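Local coordinates for cobalamin biosynthesis protein CobN (Mycobacterium tuberculosis, PDB 7C6O) that probably inserts cobalt into the corrin precursor of cobalamin as the large, catalytic subunit of an ATP-dependent cobaltochelatase, at residues T41-S46 with T76-E81; G91-R94 with G99-T102; D634-V639 with G645-I650; Q653-I658 with T670-E675. All blocks are in the same frame, centred on the assembly; numbering follows the deposited sequence. Where two conformers were deposited one is given.

The four contacts form two pairs on opposite sides of the chain's centre. Contacts 1 and 2 belong to the N-terminal parallel sheet and its helices, and they touch where Leu79 meets Thr102. Contacts 3 and 4 lie in an all-helical region and both use helix 647-660. The centres of contacts 1 and 3 are about 99 Å apart. None is wholly core: contacts 1 and 4 are surface contacts, while 2 and 3 are partly buried. Contact 1 joins strand to helix by leucines and one water. Contact 2 relies on a tyrosine-aspartate hydrogen bond. Contact 3 is mainly apolar between two helices. Contact 4 lays an arginine chain over a tryptophan.

Contact 1: residues T41-S46 with T76-E81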
loop_
_atom_site.group_PDB
_atom_site.type_symbol
_atom_site.label_atom_id
_atom_site.label_comp_id
_atom_site.label_asym_id
_atom_site.label_seq_id
_atom_site.Cartn_x
_atom_site.Cartn_y
_atom_site.Cartn_z
ATOM N N THR A 41 46.275 -29.847 12.804
ATOM C CA THR A 41 45.242 -29.343 11.909
ATOM C C THR A 41 44.082 -30.329 11.863
ATOM O O THR A 41 44.271 -31.502 11.525
ATOM C CB THR A 41 45.802 -29.118 10.507
ATOM O OG1 THR A 41 46.853 -28.148 10.561
ATOM C CG2 THR A 41 44.708 -28.620 9.581
ATOM N N VAL A 42 42.886 -29.851 12.192
ATOM C CA VAL A 42 41.669 -30.651 12.129
ATOM C C VAL A 42 40.840 -30.149 10.957
ATOM O O VAL A 42 40.469 -28.969 10.908
ATOM C CB VAL A 42 40.873 -30.584 13.440
ATOM C CG1 VAL A 42 39.546 -31.316 13.291
ATOM C CG2 VAL A 42 41.686 -31.176 14.580
ATOM N N LEU A 43 40.557 -31.037 10.011
ATOM C CA LEU A 43 39.706 -30.716 8.873
ATOM C C LEU A 43 38.260 -31.036 9.231
ATOM O O LEU A 43 37.940 -32.180 9.571
ATOM C CB LEU A 43 40.147 -31.499 7.637
ATOM C CG LEU A 43 39.286 -31.347 6.378
ATOM C CD1 LEU A 43 39.243 -29.898 5.921
ATOM C CD2 LEU A 43 39.804 -32.247 5.269
ATOM N N LEU A 44 37.394 -30.027 9.165
ATOM C CA LEU A 44 35.968 -30.178 9.433
ATOM C C LEU A 44 35.205 -30.090 8.118
ATOM O O LEU A 44 35.222 -29.045 7.459
ATOM C CB LEU A 44 35.478 -29.108 10.409
ATOM C CG LEU A 44 33.973 -29.090 10.685
ATOM C CD1 LEU A 44 33.529 -30.415 11.296
ATOM C CD2 LEU A 44 33.610 -27.922 11.588
ATOM N N LEU A 45 34.541 -31.180 7.743
ATOM C CA LEU A 45 33.706 -31.238 6.543
ATOM C C LEU A 45 32.263 -31.408 7.004
ATOM O O LEU A 45 31.864 -32.497 7.419
ATOM C CB LEU A 45 34.133 -32.388 5.634
ATOM C CG LEU A 45 35.593 -32.401 5.182
ATOM C CD1 LEU A 45 35.945 -33.734 4.539
ATOM C CD2 LEU A 45 35.857 -31.248 4.221
ATOM N N SER A 46 31.482 -30.334 6.938
ATOM C CA SER A 46 30.099 -30.362 7.392
ATOM C C SER A 46 29.201 -29.683 6.371
ATOM O O SER A 46 29.551 -28.636 5.820
ATOM C CB SER A 46 29.934 -29.674 8.752
ATOM O OG SER A 46 28.586 -29.732 9.191
ATOM N N THR A 76 40.992 -33.798 -1.671
ATOM C CA THR A 76 42.316 -34.381 -1.461
ATOM C C THR A 76 43.346 -33.320 -1.092
ATOM O O THR A 76 44.257 -33.589 -0.300
ATOM C CB THR A 76 42.762 -35.148 -2.707
ATOM O OG1 THR A 76 42.580 -34.327 -3.867
ATOM C CG2 THR A 76 41.954 -36.428 -2.863
ATOM N N ASP A 77 43.221 -32.114 -1.650
ATOM C CA ASP A 77 44.103 -31.022 -1.248
ATOM C C ASP A 77 43.933 -30.695 0.231
ATOM O O ASP A 77 44.920 -30.508 0.951
ATOM C CB ASP A 77 43.835 -29.782 -2.102
ATOM C CG ASP A 77 44.475 -29.864 -3.479
ATOM O OD1 ASP A 77 45.190 -30.853 -3.755
ATOM O OD2 ASP A 77 44.262 -28.932 -4.285
ATOM N N LEU A 78 42.685 -30.622 0.702
ATOM C CA LEU A 78 42.449 -30.360 2.118
ATOM C C LEU A 78 42.936 -31.513 2.987
ATOM O O LEU A 78 43.456 -31.290 4.086
ATOM C CB LEU A 78 40.964 -30.098 2.361
ATOM C CG LEU A 78 40.450 -28.738 1.897
ATOM C CD1 LEU A 78 38.935 -28.724 1.895
ATOM C CD2 LEU A 78 40.998 -27.648 2.800
ATOM N N LEU A 79 42.775 -32.752 2.512
ATOM C CA LEU A 79 43.178 -33.910 3.303
ATOM C C LEU A 79 44.683 -33.950 3.523
ATOM O O LEU A 79 45.146 -34.443 4.559
ATOM C CB LEU A 79 42.712 -35.199 2.624
ATOM C CG LEU A 79 41.218 -35.508 2.683
ATOM C CD1 LEU A 79 40.879 -36.689 1.787
ATOM C CD2 LEU A 79 40.799 -35.786 4.114
ATOM N N ALA A 80 45.460 -33.440 2.565
ATOM C CA ALA A 80 46.911 -33.447 2.701
ATOM C C ALA A 80 47.387 -32.599 3.872
ATOM O O ALA A 80 48.502 -32.807 4.360
ATOM C CB ALA A 80 47.561 -32.957 1.405
ATOM N N GLU A 81 46.570 -31.656 4.336
ATOM C CA GLU A 81 46.952 -30.763 5.421
ATOM C C GLU A 81 46.406 -31.193 6.775
ATOM O O GLU A 81 46.670 -30.516 7.772
ATOM C CB GLU A 81 46.481 -29.335 5.118
ATOM C CG GLU A 81 47.046 -28.740 3.840
ATOM C CD GLU A 81 46.622 -27.300 3.635
ATOM O OE1 GLU A 81 45.863 -26.778 4.480
ATOM O OE2 GLU A 81 47.046 -26.689 2.632
HETATM O O HOH W 1 48.144 -28.311 8.253
#
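Leu43 on strand 42-46 meets Leu78 and Leu79 on helix 72-79. This is the tight part of the contact. With CG of Leu43 trans to its own amide nitrogen (chi1 176°), both methyl branches are sent out toward the helix. Its CD2 lies 3.8 Å from CB of Leu78. The same methyl is 3.9 Å from CD2 of Leu79, so one branch touches two successive helix residues. The Leu43 side chain crosses each of these leucines at about a right angle. Leu78 also packs on Ala65 of strand 62-65, and Leu79 on Val85 of strand 84-89, which ties the helix to neighbouring strands of the sheet.

The other end, at Thr41 and Glu81, is polar and bridged by water. One close carbon-to-oxygen approach takes the place of the packed leucines. The carbonyl O of Glu81 comes 3.2 Å from CB of Thr41 and lies 3.3 Å from CG2 of Thr41. No direct hydrogen bond joins the two segments. A water bridges them instead: it donates to Glu81 O at 2.7 Å and is 2.6 Å from Thr41 OG1. That hydroxyl also has a weak hydrogen bond with Asn61.

The helix belongs to a beta-alpha-beta crossover between strands 62-65 and 84-89, and it packs on strand 42-46, which lies between them in the parallel sheet. The parallel order 2-1-3-4 resembles that of a flavodoxin-like layer. The chemistry implies a division of labour: leucine side chains hold helix to sheet by dispersion, while the polar carbonyl at the exposed end is satisfied through water.

Contact 2: residues G91-R94 with G99-T102; sequences GGYR and GIDT
Tyr93 and Asp101 make the one hydrogen bond of the contact. The phenol OH donates to Asp101 OD1 over 2.6 Å, a short bond. It uses the syn lone pair of OD1, on the side of the other oxygen. The OD1 atom sits at the ring edge, near the ring plane, while the carboxylate plane is turned 54° from that of the ring. A chi1 of 165° points the Tyr93 ring away from its backbone N and swings it from the loop across to helix 97-105.

The apolar part is made by Ile100. Its CG2 lies at the same ring edge, close to the plane, 3.7 Å from Tyr93 CE1. The CD1 methyl of Ile100 sits to one side of the plane. It is 3.9 Å from CD1 of Tyr93 and also approaches the Tyr93 carbonyl O at 3.8 Å.

Outside the two segments, Arg126 makes a cation-pi contact with the Tyr93 ring, and Glu122 and Leu123 of helix 121-126 touch it. The tyrosine thus joins the loop after strand 84-89 to two helices.

The chemistry implies a phenol pinned at its hydroxyl and packed along its edge. The negative carboxylate probably polarises the O-H.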
loop_
_atom_site.group_PDB
_atom_site.type_symbol
_atom_site.label_atom_id
_atom_site.label_comp_id
_atom_site.label_asym_id
_atom_site.label_seq_id
_atom_site.Cartn_x
_atom_site.Cartn_y
_atom_site.Cartn_z
ATOM N N GLY A 91 21.751 -37.845 6.152
ATOM C CA GLY A 91 21.517 -38.944 5.240
ATOM C C GLY A 91 22.434 -40.135 5.404
ATOM O O GLY A 91 22.350 -41.073 4.600
ATOM N N GLY A 92 23.309 -40.130 6.403
ATOM C CA GLY A 92 24.155 -41.276 6.652
ATOM C C GLY A 92 25.270 -41.449 5.629
ATOM O O GLY A 92 25.588 -40.568 4.832
ATOM N N TYR A 93 25.852 -42.649 5.668
ATOM C CA TYR A 93 27.043 -42.952 4.877
ATOM C C TYR A 93 26.775 -42.836 3.380
ATOM O O TYR A 93 27.606 -42.304 2.635
ATOM C CB TYR A 93 27.546 -44.350 5.238
ATOM C CG TYR A 93 28.544 -44.963 4.278
ATOM C CD1 TYR A 93 29.837 -44.465 4.173
ATOM C CD2 TYR A 93 28.200 -46.066 3.504
ATOM C CE1 TYR A 93 30.755 -45.037 3.306
ATOM C CE2 TYR A 93 29.107 -46.644 2.637
ATOM C CZ TYR A 93 30.384 -46.127 2.542
ATOM O OH TYR A 93 31.288 -46.705 1.676
ATOM N N ARG A 94 25.619 -43.322 2.921
ATOM C CA ARG A 94 25.319 -43.321 1.494
ATOM C C ARG A 94 25.116 -41.921 0.922
ATOM O O ARG A 94 25.146 -41.769 -0.304
ATOM C CB ARG A 94 24.078 -44.175 1.219
ATOM N N GLY A 99 32.969 -39.221 -0.917
ATOM C CA GLY A 99 33.847 -38.430 -0.070
ATOM C C GLY A 99 34.292 -39.178 1.171
ATOM O O GLY A 99 35.456 -39.095 1.573
ATOM N N ILE A 100 33.378 -39.926 1.790
ATOM C CA ILE A 100 33.736 -40.697 2.978
ATOM C C ILE A 100 34.750 -41.781 2.629
ATOM O O ILE A 100 35.747 -41.965 3.339
ATOM C CB ILE A 100 32.473 -41.281 3.635
ATOM C CG1 ILE A 100 31.611 -40.158 4.217
ATOM C CG2 ILE A 100 32.853 -42.290 4.710
ATOM C CD1 ILE A 100 30.285 -40.630 4.792
ATOM N N ASP A 101 34.527 -42.505 1.527
ATOM C CA ASP A 101 35.467 -43.552 1.134
ATOM C C ASP A 101 36.854 -42.980 0.866
ATOM O O ASP A 101 37.867 -43.607 1.199
ATOM C CB ASP A 101 34.954 -44.295 -0.099
ATOM C CG ASP A 101 33.772 -45.193 0.208
ATOM O OD1 ASP A 101 33.565 -45.522 1.396
ATOM O OD2 ASP A 101 33.053 -45.577 -0.739
ATOM N N THR A 102 36.919 -41.786 0.270
ATOM C CA THR A 102 38.210 -41.164 -0.009
ATOM C C THR A 102 38.949 -40.823 1.280
ATOM O O THR A 102 40.158 -41.060 1.394
ATOM C CB THR A 102 38.011 -39.910 -0.861
ATOM O OG1 THR A 102 37.484 -40.280 -2.143
ATOM C CG2 THR A 102 39.329 -39.173 -1.054
#

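Contact 3: residues D634-V639 with G645-I650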
loop_
_atom_site.group_PDB
_atom_site.type_symbol
_atom_site.label_atom_id
_atom_site.label_comp_id
_atom_site.label_asym_id
_atom_site.label_seq_id
_atom_site.Cartn_x
_atom_site.Cartn_y
_atom_site.Cartn_z
ATOM N N ASP A 634 -42.994 3.195 -14.952
ATOM C CA ASP A 634 -44.061 2.420 -14.325
ATOM C C ASP A 634 -45.364 2.559 -15.098
ATOM O O ASP A 634 -46.074 1.570 -15.320
ATOM C CB ASP A 634 -44.258 2.862 -12.876
ATOM C CG ASP A 634 -43.054 2.575 -12.008
ATOM O OD1 ASP A 634 -42.200 1.757 -12.417
ATOM O OD2 ASP A 634 -42.968 3.165 -10.910
ATOM N N GLU A 635 -45.697 3.782 -15.515
ATOM C CA GLU A 635 -46.903 3.988 -16.309
ATOM C C GLU A 635 -46.816 3.250 -17.639
ATOM O O GLU A 635 -47.810 2.687 -18.112
ATOM C CB GLU A 635 -47.129 5.484 -16.532
ATOM C CG GLU A 635 -48.404 5.820 -17.289
ATOM C CD GLU A 635 -48.665 7.314 -17.349
ATOM O OE1 GLU A 635 -47.907 8.080 -16.716
ATOM O OE2 GLU A 635 -49.631 7.723 -18.029
ATOM N N HIS A 636 -45.631 3.238 -18.253
ATOM C CA HIS A 636 -45.454 2.502 -19.501
ATOM C C HIS A 636 -45.740 1.018 -19.309
ATOM O O HIS A 636 -46.386 0.386 -20.155
ATOM C CB HIS A 636 -44.037 2.713 -20.035
ATOM C CG HIS A 636 -43.741 1.947 -21.287
ATOM N ND1 HIS A 636 -43.294 0.643 -21.273
ATOM C CD2 HIS A 636 -43.827 2.302 -22.591
ATOM C CE1 HIS A 636 -43.118 0.228 -22.515
ATOM N NE2 HIS A 636 -43.433 1.215 -23.334
ATOM N N ALA A 637 -45.272 0.445 -18.198
ATOM C CA ALA A 637 -45.515 -0.970 -17.939
ATOM C C ALA A 637 -47.004 -1.252 -17.786
ATOM O O ALA A 637 -47.499 -2.288 -18.244
ATOM C CB ALA A 637 -44.750 -1.414 -16.694
ATOM N N SER A 638 -47.737 -0.335 -17.149
ATOM C CA SER A 638 -49.174 -0.526 -16.987
ATOM C C SER A 638 -49.896 -0.428 -18.325
ATOM O O SER A 638 -50.790 -1.233 -18.615
ATOM C CB SER A 638 -49.731 0.500 -16.000
ATOM O OG SER A 638 -49.107 0.376 -14.735
ATOM N N VAL A 639 -49.519 0.546 -19.154
ATOM C CA VAL A 639 -50.150 0.698 -20.461
ATOM C C VAL A 639 -49.859 -0.515 -21.338
ATOM O O VAL A 639 -50.735 -0.998 -22.064
ATOM C CB VAL A 639 -49.689 2.010 -21.124
ATOM C CG1 VAL A 639 -50.233 2.115 -22.536
ATOM C CG2 VAL A 639 -50.137 3.204 -20.297
ATOM N N GLY A 645 -52.541 -0.094 -27.203
ATOM C CA GLY A 645 -52.709 0.932 -28.216
ATOM C C GLY A 645 -52.285 2.314 -27.767
ATOM O O GLY A 645 -51.959 3.155 -28.610
ATOM N N LYS A 646 -52.287 2.566 -26.458
ATOM C CA LYS A 646 -51.861 3.843 -25.899
ATOM C C LYS A 646 -50.347 3.938 -25.735
ATOM O O LYS A 646 -49.837 5.015 -25.407
ATOM C CB LYS A 646 -52.577 4.065 -24.556
ATOM C CG LYS A 646 -52.288 5.388 -23.852
ATOM C CD LYS A 646 -53.510 5.925 -23.128
ATOM C CE LYS A 646 -54.279 6.893 -24.015
ATOM N NZ LYS A 646 -53.425 8.040 -24.440
ATOM N N LEU A 647 -49.619 2.849 -25.983
ATOM C CA LEU A 647 -48.165 2.868 -25.841
ATOM C C LEU A 647 -47.474 3.991 -26.610
ATOM O O LEU A 647 -46.540 4.588 -26.050
ATOM C CB LEU A 647 -47.584 1.505 -26.252
ATOM C CG LEU A 647 -47.633 0.395 -25.199
ATOM C CD1 LEU A 647 -47.018 -0.888 -25.740
ATOM C CD2 LEU A 647 -46.925 0.834 -23.925
ATOM N N PRO A 648 -47.848 4.331 -27.853
ATOM C CA PRO A 648 -47.169 5.460 -28.516
ATOM C C PRO A 648 -47.234 6.765 -27.737
ATOM O O PRO A 648 -46.265 7.534 -27.755
ATOM C CB PRO A 648 -47.903 5.560 -29.860
ATOM C CG PRO A 648 -48.339 4.175 -30.133
ATOM C CD PRO A 648 -48.719 3.602 -28.796
ATOM N N ALA A 649 -48.343 7.034 -27.045
ATOM C CA ALA A 649 -48.471 8.292 -26.316
ATOM C C ALA A 649 -47.507 8.349 -25.135
ATOM O O ALA A 649 -46.835 9.364 -24.921
ATOM C CB ALA A 649 -49.912 8.482 -25.843
ATOM N N ILE A 650 -47.428 7.269 -24.354
ATOM C CA ILE A 650 -46.518 7.270 -23.214
ATOM C C ILE A 650 -45.071 7.177 -23.685
ATOM O O ILE A 650 -44.166 7.718 -23.037
ATOM C CB ILE A 650 -46.885 6.141 -22.229
ATOM C CG1 ILE A 650 -46.021 6.220 -20.968
ATOM C CG2 ILE A 650 -46.757 4.776 -22.884
ATOM C CD1 ILE A 650 -46.188 7.514 -20.195
#
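Val639 and His636 on helix 624-642 pack against Leu647 and Ile650 on helix 647-660. The two helices run in roughly opposite directions and, joined by a short turn, form a helical hairpin.

The imidazole of His636 extends on the side opposite its backbone N (chi1 178°), and this brings the ring beside the second helix. Leu647 crosses it at about a right angle and places CD2 over one ring face. This is a CH-pi contact: CD2 is 3.9 Å from the ring centroid, 27° off the normal. The NE2 atom of His636 is hydrogen-bonded to Asp679 on helix 675-694, which links the hairpin to a third helix.

Ile650 reaches two neighbouring residues of the first helix with its two branches. Its chi1 of -175° directs CG1 at that helix, and CD1 at the end of this branch meets Glu635 CD, 3.8 Å away. The CG2 branch, between the backbone N and carbonyl carbon, lies 3.8 Å from His636 CD2. The glutamate chain is extended, and its carboxylate carbon is the part of it closest to Ile650.

Val639 works near the turn through one methyl. Its CG1 lies 3.7 Å from Lys646 CB, 3.8 Å from Leu647 CD2 and 3.6 Å from the backbone N of Leu647.

Contact 4: residues Q653-I658 with T670-E675; sequences QIWTLI and TERPEE
Trp655 presents one face of its indole to the chain of Arg672. Its first torsion is close to fully extended (chi1 -172°), which carries the ring from helix 647-660 out to the loop. The arginine runs extended from CG to NE and passes obliquely over the ring. Its CG sits 3.6 Å from the centroid of the five-membered ring, 12° off the normal, which is a CH-pi contact. The backbone comes closer still: Arg672 CA lies 3.4 Å from Trp655 CZ2. Arg672 CB is 3.6 Å from Trp655 CE2.

The guanidinium is not stacked on the indole. Its plane is turned 75° from the ring, and Trp655 CD1 lies at its edge. With Arg672 CZ 5.3 Å from the five-ring centroid of Trp655, any cation-pi attraction is weak at most. The group is held instead by a salt bridge, in which NH2 of Arg672 donates to Glu675 OE2 at 2.9 Å. A weak bond from NH1 goes to the same oxygen. The other oxygen, OE1, pairs with Arg651, so this carboxylate links two arginines.

Pro673 meets the far end of the indole on the face that Arg672 uses. Its CD is 4.0 Å from Trp655 CZ3. Phe678 of helix 675-694 touches both Trp655 and Arg672.

The contact lays the loop before helix 675-694 over a tryptophan of helix 647-660. It is a CH-pi packing of arginine methylenes on an indole face, with the guanidinium salt-bridged beyond the ring, and it joins two helices of a helical region.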
loop_
_atom_site.group_PDB
_atom_site.type_symbol
_atom_site.label_atom_id
_atom_site.label_comp_id
_atom_site.label_asym_id
_atom_site.label_seq_id
_atom_site.Cartn_x
_atom_site.Cartn_y
_atom_site.Cartn_z
ATOM N N GLN A 653 -44.054 10.729 -24.300
ATOM C CA GLN A 653 -43.756 11.401 -23.036
ATOM C C GLN A 653 -42.370 11.031 -22.528
ATOM O O GLN A 653 -41.622 11.895 -22.052
ATOM C CB GLN A 653 -44.800 11.044 -21.980
ATOM C CG GLN A 653 -46.176 11.638 -22.197
ATOM C CD GLN A 653 -47.109 11.327 -21.043
ATOM O OE1 GLN A 653 -46.836 11.681 -19.895
ATOM N NE2 GLN A 653 -48.209 10.643 -21.337
ATOM N N ILE A 654 -42.019 9.748 -22.608
ATOM C CA ILE A 654 -40.720 9.294 -22.121
ATOM C C ILE A 654 -39.600 9.859 -22.982
ATOM O O ILE A 654 -38.571 10.314 -22.466
ATOM C CB ILE A 654 -40.683 7.755 -22.066
ATOM C CG1 ILE A 654 -41.617 7.242 -20.966
ATOM C CG2 ILE A 654 -39.259 7.250 -21.855
ATOM C CD1 ILE A 654 -41.756 5.728 -20.931
ATOM N N TRP A 655 -39.782 9.853 -24.307
ATOM C CA TRP A 655 -38.743 10.377 -25.188
ATOM C C TRP A 655 -38.569 11.878 -25.002
ATOM O O TRP A 655 -37.442 12.385 -25.013
ATOM C CB TRP A 655 -39.062 10.051 -26.646
ATOM C CG TRP A 655 -37.932 10.399 -27.557
ATOM C CD1 TRP A 655 -37.929 11.341 -28.543
ATOM C CD2 TRP A 655 -36.619 9.831 -27.539
ATOM N NE1 TRP A 655 -36.698 11.385 -29.151
ATOM C CE2 TRP A 655 -35.875 10.469 -28.551
ATOM C CE3 TRP A 655 -36.000 8.841 -26.772
ATOM C CZ2 TRP A 655 -34.547 10.148 -28.813
ATOM C CZ3 TRP A 655 -34.680 8.523 -27.034
ATOM C CH2 TRP A 655 -33.970 9.174 -28.048
ATOM N N THR A 656 -39.678 12.602 -24.831
ATOM C CA THR A 656 -39.598 14.029 -24.541
ATOM C C THR A 656 -38.794 14.284 -23.271
ATOM O O THR A 656 -37.922 15.159 -23.240
ATOM C CB THR A 656 -41.006 14.614 -24.417
ATOM O OG1 THR A 656 -41.622 14.654 -25.711
ATOM C CG2 THR A 656 -40.959 16.018 -23.830
ATOM N N LEU A 657 -39.063 13.513 -22.216
ATOM C CA LEU A 657 -38.324 13.682 -20.968
ATOM C C LEU A 657 -36.848 13.349 -21.150
ATOM O O LEU A 657 -35.974 14.099 -20.703
ATOM C CB LEU A 657 -38.940 12.815 -19.869
ATOM C CG LEU A 657 -38.189 12.803 -18.534
ATOM C CD1 LEU A 657 -37.991 14.219 -17.997
ATOM C CD2 LEU A 657 -38.930 11.949 -17.522
ATOM N N ILE A 658 -36.555 12.224 -21.807
ATOM C CA ILE A 658 -35.169 11.811 -22.024
ATOM C C ILE A 658 -34.401 12.888 -22.781
ATOM O O ILE A 658 -33.278 13.253 -22.412
ATOM C CB ILE A 658 -35.122 10.458 -22.759
ATOM C CG1 ILE A 658 -35.516 9.321 -21.811
ATOM C CG2 ILE A 658 -33.740 10.206 -23.356
ATOM C CD1 ILE A 658 -35.618 7.958 -22.482
ATOM N N THR A 670 -28.072 8.241 -30.085
ATOM C CA THR A 670 -27.852 9.264 -31.099
ATOM C C THR A 670 -29.131 9.653 -31.827
ATOM O O THR A 670 -29.168 10.710 -32.467
ATOM C CB THR A 670 -26.816 8.784 -32.119
ATOM O OG1 THR A 670 -27.277 7.572 -32.733
ATOM C CG2 THR A 670 -25.476 8.530 -31.444
ATOM N N GLU A 671 -30.170 8.828 -31.745
ATOM C CA GLU A 671 -31.426 9.091 -32.433
ATOM C C GLU A 671 -32.537 8.372 -31.685
ATOM O O GLU A 671 -32.286 7.527 -30.821
ATOM C CB GLU A 671 -31.371 8.629 -33.894
ATOM C CG GLU A 671 -31.301 7.116 -34.045
ATOM C CD GLU A 671 -31.256 6.668 -35.492
ATOM O OE1 GLU A 671 -30.617 7.359 -36.312
ATOM O OE2 GLU A 671 -31.863 5.621 -35.809
ATOM N N ARG A 672 -33.770 8.708 -32.037
ATOM C CA ARG A 672 -34.917 8.027 -31.451
ATOM C C ARG A 672 -35.033 6.622 -32.030
ATOM O O ARG A 672 -34.956 6.453 -33.252
ATOM C CB ARG A 672 -36.200 8.805 -31.713
ATOM C CG ARG A 672 -37.412 8.274 -30.962
ATOM C CD ARG A 672 -38.681 8.942 -31.448
ATOM N NE ARG A 672 -39.813 8.710 -30.556
ATOM C CZ ARG A 672 -40.613 7.651 -30.615
ATOM N NH1 ARG A 672 -41.621 7.534 -29.763
ATOM N NH2 ARG A 672 -40.406 6.705 -31.524
ATOM N N PRO A 673 -35.212 5.598 -31.200
ATOM C CA PRO A 673 -35.410 4.248 -31.737
ATOM C C PRO A 673 -36.695 4.172 -32.546
ATOM O O PRO A 673 -37.626 4.956 -32.347
ATOM C CB PRO A 673 -35.488 3.370 -30.482
ATOM C CG PRO A 673 -34.861 4.190 -29.391
ATOM C CD PRO A 673 -35.182 5.611 -29.729
ATOM N N GLU A 674 -36.729 3.226 -33.483
ATOM C CA GLU A 674 -37.974 2.929 -34.173
ATOM C C GLU A 674 -39.029 2.488 -33.168
ATOM O O GLU A 674 -38.722 1.996 -32.079
ATOM C CB GLU A 674 -37.774 1.836 -35.223
ATOM C CG GLU A 674 -37.269 2.319 -36.568
ATOM C CD GLU A 674 -37.180 1.189 -37.578
ATOM O OE1 GLU A 674 -38.119 1.030 -38.389
ATOM O OE2 GLU A 674 -36.176 0.448 -37.544
ATOM N N GLU A 675 -40.293 2.657 -33.557
ATOM C CA GLU A 675 -41.390 2.404 -32.630
ATOM C C GLU A 675 -41.386 0.961 -32.138
ATOM O O GLU A 675 -41.658 0.700 -30.960
ATOM C CB GLU A 675 -42.720 2.749 -33.298
ATOM C CG GLU A 675 -43.872 2.969 -32.329
ATOM C CD GLU A 675 -43.724 4.236 -31.494
ATOM O OE1 GLU A 675 -44.535 4.422 -30.565
ATOM O OE2 GLU A 675 -42.809 5.047 -31.765
#